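Local coordinates for protein ftsY (Mycoplasma mycoides, PDB 1ZU4) that belongs to the SRP receptor family and, as its NG fragment, joins an SRP54-type helical bundle to an alpha/beta domain of the P-loop clan, at residues 231-236 with 257-262; 112-117 with 198-203; 139-144 with 178-183; 105-110 with 227-232. One frame throughout, in Å; residues are numbered along the deposited sequence.

Overall arrangement
All four contacts lie in the SRP54-type alpha/beta domain, around one mainly parallel sheet. Interactions 1 and 4 share strand 230-236, which pairs with 258-262 on one side and 106-111 on the other; their centres are about 12 Å apart. Interaction 2 joins the loops that follow strands 106-111 and 194-198, its centre about 11 Å from that of interaction 1, and touches every other contact. Interaction 3, about 20 Å from interaction 1 between centres, packs helix 176-189 on the end of strand 136-140. Along the chain, interaction 3 is nested within interaction 2, and interaction 2 within interaction 4; interaction 1 follows interaction 2. Strand 106-111 thus carries the sulfate-holding loop, and residues 198-203 pack against it.

Interaction 1 of 4, residues 231-236 with 257-262; sequences VLLVID and SGIILT
I259 and L233 lie side by side and point the same way, with I259 CD1 set against the flank of L233 at 3.6 Å from L233 CB. The fold of the isoleucine at its second torsion (chi2 -54°) carries CD1 across to the neighbouring strand. Its other branch does separate work: I259 CG2 stands 3.6 Å from I235 CD1, and I235 comes in at a slant and rests its CD1 on that methyl, with I259 CD1 farther off. On the other face the hollow is G258, which has no side chain, and L232 CD2 fills it, 3.9 Å from G258 CA. L232 CB touches I260 CG1 at 4.1 Å. Further along, V234 CG1 meets T262 CG2 at 3.7 Å, the two side chains crossing at about a right angle. These strands are the parallel pair of a beta-alpha-beta unit whose connecting helix, 241-250, receives L233 and I235 on A247; the opposite face, with L232, V234, I260 and T262, packs on helix 118-131. Regular parallel pairing holds the surfaces in step: L233 and I235 each donate N to one carbonyl of the partner strand and return their own carbonyl to I260 N and T262 N. At the leading end the pattern is completed by a side chain. S257 OG accepts V231 N at 2.9 Å, nearly straight at 166°, and also bonds E230, while S257 N donates to V231 O at 2.9 Å in the carbonyl plane, on a lone pair.

Interaction 2 of 4, residues 112-117 with 198-203; sequences GVNGTG and DTAGRL. With SO4 (sulfate ion), chain B.
G201 is pressed so near G112 that its backbone leaves no room for a side chain beside G112 O, and the CA atoms of V113 and G201 stand 4.5 Å apart. A backbone hydrogen bond joins the loops, running from N114 N to G201 O at 3.1 Å with an N-H...O angle of 158°. The same oxygen is approached by V113 CA, a CA-H...O contact, and by V113 CG2 at 3.6 Å. In the reverse direction G112 O receives a CA-H...O contact from G201 CA at 3.4 Å. The first torsion of N114 (chi1 -55°) keeps its CG beside its own backbone N, which lays the carboxamide along the backbone of G201. A water fills in beside the glycines: it donates to T199 OG1 at 2.6 Å and to A200 O at 3.0 Å, and accepts from G112 N. T199 OG1 is also hydrogen-bonded to L110 O, so the hydroxyl is tied to the strand that leads into 112-117. On the far part of that loop, G115 N points almost straight at sulfate O2 (3.2 Å, 174°), and G117 N binds O3 at 3.0 Å; K118 N and T119 N add further bonds. The sequence and these backbone amides turned to the sulfate are consistent with a Walker A P-loop, and residues 198-201 (DTAG) fit the DxxG pattern of such P-loop domains. K118 NZ bonds both G112 O and T199 O, tying the two loops together. With backbone N-H groups converging on the anion, the loop conformation itself creates an anion site, which would probably be further favoured by the adjoining start of helix 118-131.

Interaction 3 of 4, residues 139-144 with 178-183; sequences AAADTF and SVVFDA
Residues 139-141, at the end of strand 136-140, pass close to the 178-183 part of helix 176-189, with CA atoms 5.9 Å apart at A139 and A183 and 5.7 Å apart at A141 and V179, while an inverse gamma turn centred on A140 redirects the chain between these two points. No hydrogen bond crosses; the joint is made by small side chains. A139 and A183 both point at the opposite segment, and their CB atoms meet at 3.7 Å. V179 is the main knob. Its CG1, anti to the backbone N (chi1 179°), rests on the backbone of the turn, 3.8 Å from A140 O. Its other methyl, CG2, meets T143 CG2 tip to tip at 3.9 Å. The threonine is held from its polar end, since OG1 is hydrogen-bonded to A174 O, leaving the methyl to face the helix. One residue along the helix, V180 sends CG2 to A141 CB at 4.0 Å, and the V180 side chain also packs on I197 and on M216, I219 and I220 of helix 206-221. A183 is flanked in turn by V167 and L195. Helix 176-189 leaves strand 164-167, passes over strand 136-140 and leads to strand 194-198, so the contact is the seat of a beta-alpha-beta crossover that skips one strand, an element of the parallel alpha/beta sheet of the P-loop fold.

Interaction 4 of 4, residues 105-110 with 227-232; sequences LNIFML and APHEVL
E230 CG lies over one face of the F108 ring, 4.0 Å from its centroid in a CH-pi contact, while H229 CB reaches the ring edge, 4.0 Å from F108 CE2. The glutamate then bends (chi2 -75°), and the carboxylate leaves the phenyl for polar partners: K285 in a salt bridge and D99 N, besides S257. M109, on the other face, touches P228 CB with its CG at 4.0 Å, the proline following a cis peptide bond; nearby, I107 CD1 meets A227 CB at 3.9 Å. H229 fastens the start of the pairing at two points. Its N donates to I107 O at 2.8 Å, and its NE2 donates to L105 O, which lies close to the plane of the imidazole, at 3.2 Å and 136°; A227 CA lies over one face of that ring, offset toward the rim. From there the strands pair in parallel, with M109 N bonded to E230 O and L232 N to M109 O, the latter at 2.7 Å and 173°. Around this first shell, M125 and Y129 of helix 118-131 pack on F108, whereas M216 and N217 of helix 206-221 pack on M109. The other edge of 106-110 is hydrogen-bonded to strand 194-198. Strand 106-111 is therefore an inner strand sandwiched between helices, the position from which the phosphate-binding loop emerges in P-loop alpha/beta folds.

Interaction 1 of 4, residues 231-236 with 257-262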
loop_
_atom_site.group_PDB
_atom_site.type_symbol
_atom_site.label_atom_id
_atom_site.label_comp_id
_atom_site.label_asym_id
_atom_site.label_seq_id
_atom_site.Cartn_x
_atom_site.Cartn_y
_atom_site.Cartn_z
ATOM N N VAL A 231 2.198 -7.423 -8.657
ATOM C CA VAL A 231 3.223 -7.837 -7.712
ATOM C C VAL A 231 3.182 -6.742 -6.647
ATOM O O VAL A 231 3.617 -5.602 -6.876
ATOM C CB VAL A 231 4.653 -7.941 -8.417
ATOM C CG1 VAL A 231 5.739 -8.370 -7.424
ATOM C CG2 VAL A 231 4.623 -8.928 -9.581
ATOM N N LEU A 232 2.621 -7.079 -5.487
ATOM C CA LEU A 232 2.256 -6.059 -4.548
ATOM C C LEU A 232 3.175 -6.079 -3.325
ATOM O O LEU A 232 3.283 -7.073 -2.610
ATOM C CB LEU A 232 0.761 -6.151 -4.176
ATOM C CG LEU A 232 -0.249 -5.973 -5.339
ATOM C CD1 LEU A 232 -1.644 -6.403 -4.915
ATOM C CD2 LEU A 232 -0.298 -4.536 -5.887
ATOM N N LEU A 233 3.865 -4.961 -3.130
ATOM C CA LEU A 233 4.745 -4.759 -1.978
ATOM C C LEU A 233 4.045 -4.163 -0.738
ATOM O O LEU A 233 3.332 -3.175 -0.832
ATOM C CB LEU A 233 5.908 -3.854 -2.438
ATOM C CG LEU A 233 7.033 -3.518 -1.441
ATOM C CD1 LEU A 233 7.674 -4.793 -1.032
ATOM C CD2 LEU A 233 8.072 -2.522 -2.062
ATOM N N VAL A 234 4.267 -4.727 0.444
ATOM C CA VAL A 234 3.596 -4.261 1.651
ATOM C C VAL A 234 4.533 -3.296 2.360
ATOM O O VAL A 234 5.698 -3.587 2.621
ATOM C CB VAL A 234 3.158 -5.418 2.602
ATOM C CG1 VAL A 234 2.569 -4.870 3.901
ATOM C CG2 VAL A 234 2.103 -6.298 1.943
ATOM N N ILE A 235 4.026 -2.120 2.639
ATOM C CA ILE A 235 4.780 -1.217 3.463
ATOM C C ILE A 235 3.934 -0.959 4.666
ATOM O O ILE A 235 2.791 -0.531 4.521
ATOM C CB ILE A 235 5.042 0.131 2.737
ATOM C CG1 ILE A 235 5.870 -0.111 1.462
ATOM C CG2 ILE A 235 5.751 1.066 3.682
ATOM C CD1 ILE A 235 6.073 1.140 0.604
ATOM N N ASP A 236 4.512 -1.186 5.832
ATOM C CA ASP A 236 3.985 -0.735 7.146
ATOM C C ASP A 236 4.136 0.771 7.437
ATOM O O ASP A 236 5.249 1.270 7.783
ATOM C CB ASP A 236 4.716 -1.538 8.252
ATOM C CG ASP A 236 4.121 -1.360 9.632
ATOM O OD1 ASP A 236 3.406 -0.370 9.939
ATOM O OD2 ASP A 236 4.390 -2.250 10.462
ATOM N N SER A 257 4.563 -3.828 -8.950
ATOM C CA SER A 257 3.596 -3.047 -9.788
ATOM C C SER A 257 2.777 -2.121 -8.925
ATOM O O SER A 257 2.170 -1.195 -9.449
ATOM C CB SER A 257 2.609 -3.971 -10.565
ATOM O OG SER A 257 1.844 -4.759 -9.631
ATOM N N GLY A 258 2.779 -2.334 -7.595
ATOM C CA GLY A 258 2.019 -1.504 -6.713
ATOM C C GLY A 258 2.315 -1.778 -5.246
ATOM O O GLY A 258 3.028 -2.718 -4.893
ATOM N N ILE A 259 1.737 -0.959 -4.399
ATOM C CA ILE A 259 1.982 -0.969 -2.948
ATOM C C ILE A 259 0.656 -1.155 -2.163
ATOM O O ILE A 259 -0.390 -0.602 -2.516
ATOM C CB ILE A 259 2.657 0.367 -2.474
ATOM C CG1 ILE A 259 4.012 0.667 -3.179
ATOM C CG2 ILE A 259 2.859 0.439 -0.945
ATOM C CD1 ILE A 259 5.015 -0.399 -3.105
ATOM N N ILE A 260 0.752 -1.890 -1.065
ATOM C CA ILE A 260 -0.274 -2.012 -0.058
ATOM C C ILE A 260 0.305 -1.345 1.193
ATOM O O ILE A 260 1.241 -1.848 1.748
ATOM C CB ILE A 260 -0.577 -3.492 0.276
ATOM C CG1 ILE A 260 -1.027 -4.280 -1.004
ATOM C CG2 ILE A 260 -1.641 -3.596 1.339
ATOM C CD1 ILE A 260 -1.388 -5.738 -0.665
ATOM N N LEU A 261 -0.275 -0.225 1.603
ATOM C CA LEU A 261 0.147 0.583 2.746
ATOM C C LEU A 261 -0.715 0.166 3.939
ATOM O O LEU A 261 -1.882 0.428 3.950
ATOM C CB LEU A 261 -0.115 2.075 2.432
ATOM C CG LEU A 261 0.370 3.052 3.522
ATOM C CD1 LEU A 261 1.877 2.923 3.796
ATOM C CD2 LEU A 261 -0.015 4.495 3.196
ATOM N N THR A 262 -0.122 -0.491 4.927
ATOM C CA THR A 262 -0.851 -1.024 6.063
ATOM C C THR A 262 -0.648 -0.166 7.266
ATOM O O THR A 262 0.281 0.677 7.303
ATOM C CB THR A 262 -0.357 -2.435 6.431
ATOM O OG1 THR A 262 1.040 -2.376 6.756
ATOM C CG2 THR A 262 -0.575 -3.397 5.269
#

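Interaction 2 of 4, residues 112-117 with 198-203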
loop_
_atom_site.group_PDB
_atom_site.type_symbol
_atom_site.label_atom_id
_atom_site.label_comp_id
_atom_site.label_asym_id
_atom_site.label_seq_id
_atom_site.Cartn_x
_atom_site.Cartn_y
_atom_site.Cartn_z
ATOM N N GLY A 112 7.756 -8.561 -0.233
ATOM C CA GLY A 112 8.307 -7.674 0.778
ATOM C C GLY A 112 9.161 -8.465 1.758
ATOM O O GLY A 112 9.171 -9.715 1.746
ATOM N N VAL A 113 9.881 -7.736 2.610
ATOM C CA VAL A 113 10.646 -8.363 3.702
ATOM C C VAL A 113 9.684 -8.828 4.762
ATOM O O VAL A 113 8.696 -8.150 5.103
ATOM C CB VAL A 113 11.680 -7.430 4.398
ATOM C CG1 VAL A 113 10.994 -6.426 5.272
ATOM C CG2 VAL A 113 12.620 -8.250 5.280
ATOM N N ASN A 114 10.007 -9.984 5.302
ATOM C CA ASN A 114 9.211 -10.603 6.337
ATOM C C ASN A 114 8.951 -9.678 7.540
ATOM O O ASN A 114 9.744 -8.752 7.845
ATOM C CB ASN A 114 9.872 -11.936 6.705
ATOM C CG ASN A 114 10.054 -12.827 5.464
ATOM O OD1 ASN A 114 11.046 -13.552 5.329
ATOM N ND2 ASN A 114 9.089 -12.765 4.548
ATOM N N GLY A 115 7.800 -9.883 8.170
ATOM C CA GLY A 115 7.399 -9.095 9.325
ATOM C C GLY A 115 6.882 -7.718 8.985
ATOM O O GLY A 115 6.815 -6.876 9.873
ATOM N N THR A 116 6.535 -7.477 7.715
ATOM C CA THR A 116 5.871 -6.217 7.289
ATOM C C THR A 116 4.369 -6.362 7.157
ATOM O O THR A 116 3.687 -5.367 6.975
ATOM C CB THR A 116 6.383 -5.634 5.923
ATOM O OG1 THR A 116 6.368 -6.649 4.889
ATOM C CG2 THR A 116 7.754 -5.012 6.070
ATOM N N GLY A 117 3.861 -7.598 7.224
ATOM C CA GLY A 117 2.410 -7.849 7.178
ATOM C C GLY A 117 1.845 -8.439 5.886
ATOM O O GLY A 117 0.669 -8.211 5.546
ATOM N N ASP A 198 1.561 -15.902 -1.771
ATOM C CA ASP A 198 2.393 -15.450 -0.713
ATOM C C ASP A 198 3.823 -15.834 -1.038
ATOM O O ASP A 198 4.080 -16.910 -1.557
ATOM C CB ASP A 198 1.964 -16.135 0.584
ATOM C CG ASP A 198 2.558 -15.484 1.818
ATOM O OD1 ASP A 198 2.312 -16.056 2.913
ATOM O OD2 ASP A 198 3.232 -14.410 1.695
ATOM N N THR A 199 4.755 -14.954 -0.707
ATOM C CA THR A 199 6.181 -15.209 -0.940
ATOM C C THR A 199 6.991 -14.865 0.292
ATOM O O THR A 199 6.590 -14.027 1.133
ATOM C CB THR A 199 6.719 -14.372 -2.185
ATOM O OG1 THR A 199 6.627 -12.959 -1.914
ATOM C CG2 THR A 199 5.915 -14.661 -3.415
ATOM N N ALA A 200 8.149 -15.493 0.424
ATOM C CA ALA A 200 9.041 -15.116 1.516
ATOM C C ALA A 200 9.924 -13.989 1.005
ATOM O O ALA A 200 10.100 -13.846 -0.204
ATOM C CB ALA A 200 9.895 -16.324 1.956
ATOM N N GLY A 201 10.490 -13.200 1.907
ATOM C CA GLY A 201 11.437 -12.182 1.492
ATOM C C GLY A 201 12.486 -11.805 2.506
ATOM O O GLY A 201 12.168 -11.415 3.630
ATOM N N ARG A 202 13.746 -11.914 2.084
ATOM C CA ARG A 202 14.899 -11.375 2.818
ATOM C C ARG A 202 15.901 -10.870 1.789
ATOM O O ARG A 202 16.266 -11.620 0.895
ATOM C CB ARG A 202 15.617 -12.478 3.584
ATOM C CG ARG A 202 14.944 -13.089 4.767
ATOM C CD ARG A 202 16.010 -13.932 5.404
ATOM N NE ARG A 202 15.509 -14.870 6.401
ATOM C CZ ARG A 202 16.253 -15.838 6.938
ATOM N NH1 ARG A 202 17.527 -16.019 6.564
ATOM N NH2 ARG A 202 15.715 -16.634 7.850
ATOM N N LEU A 203 16.363 -9.628 1.896
ATOM C CA LEU A 203 17.452 -9.154 1.013
ATOM C C LEU A 203 18.652 -10.122 0.965
ATOM O O LEU A 203 19.226 -10.343 -0.100
ATOM C CB LEU A 203 17.928 -7.762 1.426
ATOM C CG LEU A 203 16.939 -6.582 1.439
ATOM C CD1 LEU A 203 16.402 -6.209 0.032
ATOM C CD2 LEU A 203 15.811 -6.832 2.387
HETATM S S SO4 B . 4.835 -11.420 6.998
HETATM O O1 SO4 B . 3.834 -12.180 6.221
HETATM O O2 SO4 B . 6.029 -12.270 7.030
HETATM O O3 SO4 B . 5.262 -10.155 6.356
HETATM O O4 SO4 B . 4.260 -11.120 8.312
HETATM O O HOH W 1 8.726 -11.496 -1.371
#

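Interaction 3 of 4, residues 139-144 with 178-183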
loop_
_atom_site.group_PDB
_atom_site.type_symbol
_atom_site.label_atom_id
_atom_site.label_comp_id
_atom_site.label_asym_id
_atom_site.label_seq_id
_atom_site.Cartn_x
_atom_site.Cartn_y
_atom_site.Cartn_z
ATOM N N ALA A 139 -2.065 -19.379 -2.456
ATOM C CA ALA A 139 -0.925 -20.266 -2.529
ATOM C C ALA A 139 -0.031 -19.816 -1.452
ATOM O O ALA A 139 0.605 -18.776 -1.581
ATOM C CB ALA A 139 -0.168 -20.178 -3.934
ATOM N N ALA A 140 0.020 -20.605 -0.385
ATOM C CA ALA A 140 0.927 -20.409 0.746
ATOM C C ALA A 140 2.375 -20.757 0.383
ATOM O O ALA A 140 2.936 -21.751 0.896
ATOM C CB ALA A 140 0.465 -21.290 1.924
ATOM N N ALA A 141 2.990 -19.929 -0.463
ATOM C CA ALA A 141 4.333 -20.214 -0.995
ATOM C C ALA A 141 5.464 -19.566 -0.207
ATOM O O ALA A 141 6.620 -19.613 -0.635
ATOM C CB ALA A 141 4.431 -19.826 -2.470
ATOM N N ASP A 142 5.127 -18.977 0.944
ATOM C CA ASP A 142 6.136 -18.619 1.930
ATOM C C ASP A 142 6.299 -19.831 2.813
ATOM O O ASP A 142 5.660 -19.948 3.871
ATOM C CB ASP A 142 5.708 -17.412 2.762
ATOM C CG ASP A 142 6.826 -16.861 3.624
ATOM O OD1 ASP A 142 7.801 -17.585 3.935
ATOM O OD2 ASP A 142 6.730 -15.680 3.999
ATOM N N THR A 143 7.155 -20.741 2.364
ATOM C CA THR A 143 7.402 -22.004 3.058
ATOM C C THR A 143 8.576 -21.880 4.048
ATOM O O THR A 143 8.942 -22.867 4.676
ATOM C CB THR A 143 7.694 -23.163 2.054
ATOM O OG1 THR A 143 8.890 -22.860 1.331
ATOM C CG2 THR A 143 6.556 -23.365 1.042
ATOM N N PHE A 144 9.162 -20.682 4.195
ATOM C CA PHE A 144 10.335 -20.532 5.081
ATOM C C PHE A 144 10.059 -20.902 6.557
ATOM O O PHE A 144 10.958 -21.352 7.297
ATOM C CB PHE A 144 10.997 -19.141 5.010
ATOM C CG PHE A 144 12.205 -19.040 5.905
ATOM C CD1 PHE A 144 13.477 -19.417 5.434
ATOM C CD2 PHE A 144 12.065 -18.679 7.262
ATOM C CE1 PHE A 144 14.605 -19.393 6.293
ATOM C CE2 PHE A 144 13.177 -18.657 8.129
ATOM C CZ PHE A 144 14.452 -19.018 7.645
ATOM N N SER A 178 6.829 -25.299 -5.912
ATOM C CA SER A 178 5.984 -26.506 -6.000
ATOM C C SER A 178 4.577 -26.203 -5.493
ATOM O O SER A 178 3.608 -26.722 -6.019
ATOM C CB SER A 178 6.607 -27.706 -5.292
ATOM O OG SER A 178 6.662 -27.471 -3.895
ATOM N N VAL A 179 4.458 -25.332 -4.500
ATOM C CA VAL A 179 3.124 -24.897 -4.035
ATOM C C VAL A 179 2.413 -24.116 -5.170
ATOM O O VAL A 179 1.231 -24.317 -5.440
ATOM C CB VAL A 179 3.263 -24.005 -2.805
ATOM C CG1 VAL A 179 1.890 -23.527 -2.305
ATOM C CG2 VAL A 179 4.104 -24.734 -1.677
ATOM N N VAL A 180 3.159 -23.259 -5.851
ATOM C CA VAL A 180 2.603 -22.507 -7.004
ATOM C C VAL A 180 2.201 -23.477 -8.100
ATOM O O VAL A 180 1.105 -23.380 -8.623
ATOM C CB VAL A 180 3.544 -21.403 -7.432
ATOM C CG1 VAL A 180 3.124 -20.775 -8.778
ATOM C CG2 VAL A 180 3.621 -20.362 -6.305
ATOM N N PHE A 181 3.043 -24.464 -8.405
ATOM C CA PHE A 181 2.623 -25.542 -9.332
ATOM C C PHE A 181 1.273 -26.176 -8.939
ATOM O O PHE A 181 0.350 -26.316 -9.770
ATOM C CB PHE A 181 3.726 -26.638 -9.450
ATOM C CG PHE A 181 3.358 -27.787 -10.364
ATOM C CD1 PHE A 181 3.922 -27.889 -11.627
ATOM C CD2 PHE A 181 2.469 -28.779 -9.944
ATOM C CE1 PHE A 181 3.606 -28.936 -12.466
ATOM C CE2 PHE A 181 2.139 -29.857 -10.787
ATOM C CZ PHE A 181 2.714 -29.924 -12.054
ATOM N N ASP A 182 1.132 -26.544 -7.671
ATOM C CA ASP A 182 -0.138 -27.132 -7.234
ATOM C C ASP A 182 -1.331 -26.182 -7.322
ATOM O O ASP A 182 -2.422 -26.568 -7.791
ATOM C CB ASP A 182 -0.012 -27.700 -5.820
ATOM C CG ASP A 182 0.795 -28.994 -5.801
ATOM O OD1 ASP A 182 0.952 -29.629 -6.885
ATOM O OD2 ASP A 182 1.225 -29.386 -4.689
ATOM N N ALA A 183 -1.122 -24.942 -6.914
ATOM C CA ALA A 183 -2.202 -23.919 -6.977
ATOM C C ALA A 183 -2.682 -23.579 -8.401
ATOM O O ALA A 183 -3.902 -23.458 -8.674
ATOM C CB ALA A 183 -1.739 -22.655 -6.235
#

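Interaction 4 of 4, residues 105-110 with 227-232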
loop_
_atom_site.group_PDB
_atom_site.type_symbol
_atom_site.label_atom_id
_atom_site.label_comp_id
_atom_site.label_asym_id
_atom_site.label_seq_id
_atom_site.Cartn_x
_atom_site.Cartn_y
_atom_site.Cartn_z
ATOM N N LEU A 105 -8.201 -15.713 -15.116
ATOM C CA LEU A 105 -7.636 -16.022 -13.827
ATOM C C LEU A 105 -6.624 -14.936 -13.483
ATOM O O LEU A 105 -5.536 -14.856 -14.045
ATOM C CB LEU A 105 -7.023 -17.427 -13.818
ATOM C CG LEU A 105 -6.166 -17.769 -12.606
ATOM C CD1 LEU A 105 -6.952 -17.754 -11.367
ATOM C CD2 LEU A 105 -5.551 -19.161 -12.920
ATOM N N ASN A 106 -7.022 -14.051 -12.592
ATOM C CA ASN A 106 -6.150 -12.966 -12.176
ATOM C C ASN A 106 -5.131 -13.565 -11.207
ATOM O O ASN A 106 -5.464 -14.399 -10.374
ATOM C CB ASN A 106 -6.979 -11.848 -11.495
ATOM C CG ASN A 106 -8.025 -11.268 -12.419
ATOM O OD1 ASN A 106 -7.690 -10.508 -13.324
ATOM N ND2 ASN A 106 -9.282 -11.705 -12.260
ATOM N N ILE A 107 -3.876 -13.154 -11.316
ATOM C CA ILE A 107 -2.854 -13.694 -10.435
ATOM C C ILE A 107 -2.041 -12.551 -9.822
ATOM O O ILE A 107 -1.392 -11.815 -10.542
ATOM C CB ILE A 107 -1.924 -14.702 -11.180
ATOM C CG1 ILE A 107 -2.739 -15.819 -11.855
ATOM C CG2 ILE A 107 -0.953 -15.273 -10.197
ATOM C CD1 ILE A 107 -1.908 -16.833 -12.745
ATOM N N PHE A 108 -2.061 -12.439 -8.492
ATOM C CA PHE A 108 -1.342 -11.380 -7.797
ATOM C C PHE A 108 -0.334 -12.004 -6.860
ATOM O O PHE A 108 -0.680 -12.926 -6.090
ATOM C CB PHE A 108 -2.273 -10.547 -6.903
ATOM C CG PHE A 108 -3.345 -9.823 -7.621
ATOM C CD1 PHE A 108 -4.378 -9.258 -6.888
ATOM C CD2 PHE A 108 -3.340 -9.700 -9.028
ATOM C CE1 PHE A 108 -5.409 -8.575 -7.545
ATOM C CE2 PHE A 108 -4.351 -9.019 -9.695
ATOM C CZ PHE A 108 -5.356 -8.425 -8.979
ATOM N N MET A 109 0.892 -11.509 -6.884
ATOM C CA MET A 109 1.848 -11.902 -5.824
ATOM C C MET A 109 1.987 -10.865 -4.733
ATOM O O MET A 109 1.969 -9.703 -4.997
ATOM C CB MET A 109 3.225 -12.116 -6.417
ATOM C CG MET A 109 3.246 -13.050 -7.586
ATOM S SD MET A 109 4.944 -13.243 -8.067
ATOM C CE MET A 109 4.820 -14.872 -8.842
ATOM N N LEU A 110 2.164 -11.278 -3.501
ATOM C CA LEU A 110 2.471 -10.334 -2.463
ATOM C C LEU A 110 3.938 -10.534 -2.092
ATOM O O LEU A 110 4.411 -11.671 -2.009
ATOM C CB LEU A 110 1.585 -10.521 -1.263
ATOM C CG LEU A 110 0.112 -10.051 -1.254
ATOM C CD1 LEU A 110 0.033 -8.729 -0.651
ATOM C CD2 LEU A 110 -0.624 -10.091 -2.588
ATOM N N ALA A 227 0.518 -12.741 -16.672
ATOM C CA ALA A 227 0.724 -12.910 -15.206
ATOM C C ALA A 227 2.224 -12.799 -14.822
ATOM O O ALA A 227 3.102 -12.962 -15.680
ATOM C CB ALA A 227 0.135 -14.220 -14.743
ATOM N N PRO A 228 2.537 -12.395 -13.563
ATOM C CA PRO A 228 1.622 -11.918 -12.506
ATOM C C PRO A 228 1.024 -10.591 -12.958
ATOM O O PRO A 228 1.730 -9.705 -13.498
ATOM C CB PRO A 228 2.531 -11.730 -11.265
ATOM C CG PRO A 228 3.945 -11.583 -11.850
ATOM C CD PRO A 228 3.967 -12.337 -13.160
ATOM N N HIS A 229 -0.273 -10.476 -12.792
ATOM C CA HIS A 229 -1.001 -9.244 -13.118
ATOM C C HIS A 229 -0.712 -8.082 -12.161
ATOM O O HIS A 229 -0.734 -6.908 -12.572
ATOM C CB HIS A 229 -2.497 -9.566 -13.154
ATOM C CG HIS A 229 -2.843 -10.700 -14.084
ATOM N ND1 HIS A 229 -2.591 -10.662 -15.435
ATOM C CD2 HIS A 229 -3.387 -11.916 -13.847
ATOM C CE1 HIS A 229 -2.981 -11.797 -15.993
ATOM N NE2 HIS A 229 -3.501 -12.554 -15.061
ATOM N N GLU A 230 -0.398 -8.427 -10.912
ATOM C CA GLU A 230 0.165 -7.490 -9.947
ATOM C C GLU A 230 1.216 -8.201 -9.104
ATOM O O GLU A 230 1.105 -9.401 -8.832
ATOM C CB GLU A 230 -0.955 -6.945 -9.006
ATOM C CG GLU A 230 -2.101 -6.150 -9.762
ATOM C CD GLU A 230 -1.679 -4.776 -10.213
ATOM O OE1 GLU A 230 -0.632 -4.240 -9.754
ATOM O OE2 GLU A 230 -2.438 -4.200 -11.033
ATOM N N VAL A 231 2.198 -7.423 -8.657
ATOM C CA VAL A 231 3.223 -7.837 -7.712
ATOM C C VAL A 231 3.182 -6.742 -6.647
ATOM O O VAL A 231 3.617 -5.602 -6.876
ATOM C CB VAL A 231 4.653 -7.941 -8.417
ATOM C CG1 VAL A 231 5.739 -8.370 -7.424
ATOM C CG2 VAL A 231 4.623 -8.928 -9.581
ATOM N N LEU A 232 2.621 -7.079 -5.487
ATOM C CA LEU A 232 2.256 -6.059 -4.548
ATOM C C LEU A 232 3.175 -6.079 -3.325
ATOM O O LEU A 232 3.283 -7.073 -2.610
ATOM C CB LEU A 232 0.761 -6.151 -4.176
ATOM C CG LEU A 232 -0.249 -5.973 -5.339
ATOM C CD1 LEU A 232 -1.644 -6.403 -4.915
ATOM C CD2 LEU A 232 -0.298 -4.536 -5.887
#